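Local coordinates for nucleoprotein (Sendai virus, PDB 6M7D) that forms the helical nucleocapsid, packaging six ribonucleotides of the viral RNA genome per subunit and shielding it from nucleases while it serves as template for transcription and replication, at residues Y101-D109 / D116-D124. Numbering follows the deposited sequence.
Sequences YVIYNIEKD and DGFIVKTRD
Lys-108 lies over one face of the Phe-118 ring, the two paired across an antiparallel beta hairpin. Its CG stands anti to the backbone N (chi1 -179°), and the bend at chi2 (82°) carries CD, CE and NZ over the ring. CD makes a CH-pi contact, and NZ, 4.1 Å from the ring centroid and displaced toward the rim, a cation-pi contact. The same NZ donates to Asp-116 O at 2.7 Å from above the carbonyl plane, tying the lysine to the end of the loop that leads into strand 118-122. On this face Ile-106 follows: its CG2 meets Phe-118 CD1, while its CD1 reaches Val-120 CG2 at 3.5 Å. The other Val-120 methyl, CG1, touches Tyr-104 CD2 at 3.4 Å, and Thr-122 OG1 sits over a face of the tyrosine ring. Across the opposite face, Glu-107 CB packs on Ile-119 CG2 (3.7 Å), and the Glu-107 and Lys-121 side chains cross at about a right angle; Glu-107 OE1 is hydrogen-bonded to Ser-43 OG. Backbone bonds link the strands: Glu-107 N to Ile-119 O, weakly answered by Ile-119 N to Glu-107 O, flanked on one side by Lys-121 N to Asn-105 O and on the other by Asp-109 N to Gly-117 O (2.7 Å). The hairpin forms the middle of a four-stranded mixed sheet: strand 33-40 runs parallel beside 99-108, and strand 125-127 borders 118-122. Helix 129-135 lies on the face of Ile-106 and Phe-118, where Phe-135 stacks on the Phe-118 ring and Leu-134 touches Ile-106.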
loop_
_atom_site.group_PDB
_atom_site.type_symbol
_atom_site.label_atom_id
_atom_site.label_comp_id
_atom_site.label_asym_id
_atom_site.label_seq_id
_atom_site.Cartn_x
_atom_site.Cartn_y
_atom_site.Cartn_z
ATOM N N TYR A 101 3.162 6.266 -21.942
ATOM C CA TYR A 101 3.912 5.025 -22.064
ATOM C C TYR A 101 4.130 4.723 -23.538
ATOM O O TYR A 101 3.165 4.594 -24.297
ATOM C CB TYR A 101 3.179 3.875 -21.380
ATOM C CG TYR A 101 3.234 3.931 -19.875
ATOM C CD1 TYR A 101 4.415 4.224 -19.218
ATOM C CD2 TYR A 101 2.108 3.695 -19.115
ATOM C CE1 TYR A 101 4.472 4.272 -17.848
ATOM C CE2 TYR A 101 2.154 3.743 -17.745
ATOM C CZ TYR A 101 3.336 4.033 -17.116
ATOM O OH TYR A 101 3.383 4.083 -15.746
ATOM N N VAL A 102 5.390 4.626 -23.941
ATOM C CA VAL A 102 5.760 4.233 -25.293
ATOM C C VAL A 102 6.156 2.768 -25.235
ATOM O O VAL A 102 7.211 2.420 -24.699
ATOM C CB VAL A 102 6.896 5.098 -25.847
ATOM C CG1 VAL A 102 6.940 4.998 -27.356
ATOM C CG2 VAL A 102 6.709 6.523 -25.424
ATOM N N ILE A 103 5.312 1.907 -25.785
ATOM C CA ILE A 103 5.505 0.469 -25.659
ATOM C C ILE A 103 6.497 0.000 -26.712
ATOM O O ILE A 103 6.251 0.131 -27.915
ATOM C CB ILE A 103 4.172 -0.277 -25.781
ATOM C CG1 ILE A 103 3.260 0.100 -24.617
ATOM C CG2 ILE A 103 4.409 -1.764 -25.811
ATOM C CD1 ILE A 103 1.879 -0.450 -24.741
ATOM N N TYR A 104 7.619 -0.539 -26.258
ATOM C CA TYR A 104 8.603 -1.178 -27.113
ATOM C C TYR A 104 8.482 -2.685 -26.947
ATOM O O TYR A 104 8.047 -3.173 -25.904
ATOM C CB TYR A 104 10.021 -0.734 -26.758
ATOM C CG TYR A 104 10.378 0.689 -27.133
ATOM C CD1 TYR A 104 9.402 1.647 -27.337
ATOM C CD2 TYR A 104 11.702 1.069 -27.283
ATOM C CE1 TYR A 104 9.732 2.938 -27.677
ATOM C CE2 TYR A 104 12.042 2.357 -27.624
ATOM C CZ TYR A 104 11.053 3.288 -27.821
ATOM O OH TYR A 104 11.385 4.577 -28.162
ATOM N N ASN A 105 8.864 -3.423 -27.979
ATOM C CA ASN A 105 8.784 -4.876 -27.959
ATOM C C ASN A 105 10.181 -5.466 -27.907
ATOM O O ASN A 105 11.033 -5.124 -28.730
ATOM C CB ASN A 105 8.035 -5.404 -29.180
ATOM C CG ASN A 105 6.552 -5.143 -29.105
ATOM O OD1 ASN A 105 6.093 -4.026 -29.334
ATOM N ND2 ASN A 105 5.788 -6.175 -28.782
ATOM N N ILE A 106 10.412 -6.341 -26.937
ATOM C CA ILE A 106 11.629 -7.139 -26.885
ATOM C C ILE A 106 11.396 -8.366 -27.753
ATOM O O ILE A 106 10.502 -9.169 -27.479
ATOM C CB ILE A 106 11.992 -7.544 -25.455
ATOM C CG1 ILE A 106 11.906 -6.349 -24.513
ATOM C CG2 ILE A 106 13.377 -8.147 -25.432
ATOM C CD1 ILE A 106 12.882 -5.283 -24.841
ATOM N N GLU A 107 12.201 -8.486 -28.812
ATOM C CA GLU A 107 12.090 -9.609 -29.780
ATOM C C GLU A 107 13.380 -10.432 -29.747
ATOM O O GLU A 107 14.467 -9.827 -29.788
ATOM C CB GLU A 107 11.857 -9.060 -31.188
ATOM C CG GLU A 107 10.564 -8.280 -31.330
ATOM C CD GLU A 107 9.304 -9.117 -31.193
ATOM O OE1 GLU A 107 9.427 -10.334 -30.951
ATOM O OE2 GLU A 107 8.203 -8.550 -31.330
ATOM N N LYS A 108 13.257 -11.762 -29.718
ATOM C CA LYS A 108 14.448 -12.650 -29.682
ATOM C C LYS A 108 14.731 -13.158 -31.100
ATOM O O LYS A 108 13.836 -13.794 -31.688
ATOM C CB LYS A 108 14.189 -13.829 -28.738
ATOM C CG LYS A 108 15.343 -14.809 -28.577
ATOM C CD LYS A 108 16.383 -14.356 -27.576
ATOM C CE LYS A 108 17.514 -15.348 -27.411
ATOM N NZ LYS A 108 18.471 -14.920 -26.365
ATOM N N ASP A 109 15.933 -12.880 -31.618
ATOM C CA ASP A 109 16.325 -13.324 -32.984
ATOM C C ASP A 109 17.522 -14.274 -32.877
ATOM O O ASP A 109 18.543 -13.875 -32.281
ATOM C CB ASP A 109 16.649 -12.131 -33.887
ATOM C CG ASP A 109 15.422 -11.417 -34.426
ATOM O OD1 ASP A 109 14.310 -11.710 -33.943
ATOM O OD2 ASP A 109 15.587 -10.574 -35.331
ATOM N N ASP A 116 22.637 -10.497 -26.659
ATOM C CA ASP A 116 22.011 -11.692 -26.033
ATOM C C ASP A 116 20.836 -12.178 -26.889
ATOM O O ASP A 116 19.797 -12.537 -26.303
ATOM C CB ASP A 116 21.601 -11.421 -24.583
ATOM C CG ASP A 116 22.733 -10.881 -23.728
ATOM O OD1 ASP A 116 23.881 -10.875 -24.214
ATOM O OD2 ASP A 116 22.458 -10.468 -22.584
ATOM N N GLY A 117 20.987 -12.162 -28.216
ATOM C CA GLY A 117 19.906 -12.639 -29.101
ATOM C C GLY A 117 18.644 -11.799 -28.998
ATOM O O GLY A 117 17.634 -12.195 -29.609
ATOM N N PHE A 118 18.699 -10.662 -28.299
ATOM C CA PHE A 118 17.486 -9.818 -28.141
ATOM C C PHE A 118 17.572 -8.606 -29.072
ATOM O O PHE A 118 18.685 -8.234 -29.491
ATOM C CB PHE A 118 17.306 -9.374 -26.686
ATOM C CG PHE A 118 17.002 -10.484 -25.713
ATOM C CD1 PHE A 118 15.806 -11.178 -25.777
ATOM C CD2 PHE A 118 17.908 -10.825 -24.722
ATOM C CE1 PHE A 118 15.527 -12.195 -24.879
ATOM C CE2 PHE A 118 17.628 -11.843 -23.824
ATOM C CZ PHE A 118 16.437 -12.526 -23.904
ATOM N N ILE A 119 16.412 -8.035 -29.399
ATOM C CA ILE A 119 16.315 -6.854 -30.243
ATOM C C ILE A 119 15.018 -6.138 -29.898
ATOM O O ILE A 119 13.983 -6.780 -29.695
ATOM C CB ILE A 119 16.376 -7.217 -31.742
ATOM C CG1 ILE A 119 16.318 -5.966 -32.624
ATOM C CG2 ILE A 119 15.289 -8.211 -32.108
ATOM C CD1 ILE A 119 17.301 -4.889 -32.234
ATOM N N VAL A 120 15.098 -4.811 -29.758
ATOM C CA VAL A 120 13.891 -4.000 -29.421
ATOM C C VAL A 120 13.335 -3.449 -30.735
ATOM O O VAL A 120 14.026 -2.634 -31.372
ATOM C CB VAL A 120 14.233 -2.865 -28.437
ATOM C CG1 VAL A 120 13.033 -1.972 -28.167
ATOM C CG2 VAL A 120 14.809 -3.401 -27.135
ATOM N N LYS A 121 12.136 -3.891 -31.117
ATOM C CA LYS A 121 11.532 -3.440 -32.396
ATOM C C LYS A 121 10.095 -2.961 -32.170
ATOM O O LYS A 121 9.314 -3.711 -31.555
ATOM C CB LYS A 121 11.524 -4.604 -33.392
ATOM C CG LYS A 121 12.831 -5.376 -33.501
ATOM C CD LYS A 121 12.656 -6.759 -34.091
ATOM C CE LYS A 121 11.881 -6.755 -35.391
ATOM N NZ LYS A 121 11.672 -8.127 -35.907
ATOM N N THR A 122 9.762 -1.770 -32.674
ATOM C CA THR A 122 8.365 -1.270 -32.595
ATOM C C THR A 122 7.759 -1.482 -33.985
ATOM O O THR A 122 8.197 -0.791 -34.925
ATOM C CB THR A 122 8.314 0.195 -32.144
ATOM O OG1 THR A 122 8.869 0.270 -30.830
ATOM C CG2 THR A 122 6.911 0.760 -32.138
ATOM N N ARG A 123 6.802 -2.409 -34.097
ATOM C CA ARG A 123 6.187 -2.765 -35.404
ATOM C C ARG A 123 7.312 -3.170 -36.365
ATOM O O ARG A 123 8.159 -3.990 -35.963
ATOM C CB ARG A 123 5.273 -1.654 -35.938
ATOM C CG ARG A 123 4.177 -2.157 -36.867
ATOM C CD ARG A 123 3.107 -1.124 -37.170
ATOM N NE ARG A 123 1.980 -1.715 -37.878
ATOM C CZ ARG A 123 0.883 -1.059 -38.238
ATOM N NH1 ARG A 123 -0.086 -1.691 -38.878
ATOM N NH2 ARG A 123 0.757 0.226 -37.956
ATOM N N ASP A 124 7.308 -2.627 -37.587
ATOM C CA ASP A 124 8.344 -2.944 -38.609
ATOM C C ASP A 124 9.728 -2.449 -38.165
ATOM O O ASP A 124 10.701 -3.213 -38.316
ATOM C CB ASP A 124 7.962 -2.344 -39.965
ATOM C CG ASP A 124 6.589 -2.777 -40.450
ATOM O OD1 ASP A 124 6.071 -2.139 -41.387
ATOM O OD2 ASP A 124 6.050 -3.749 -39.885
#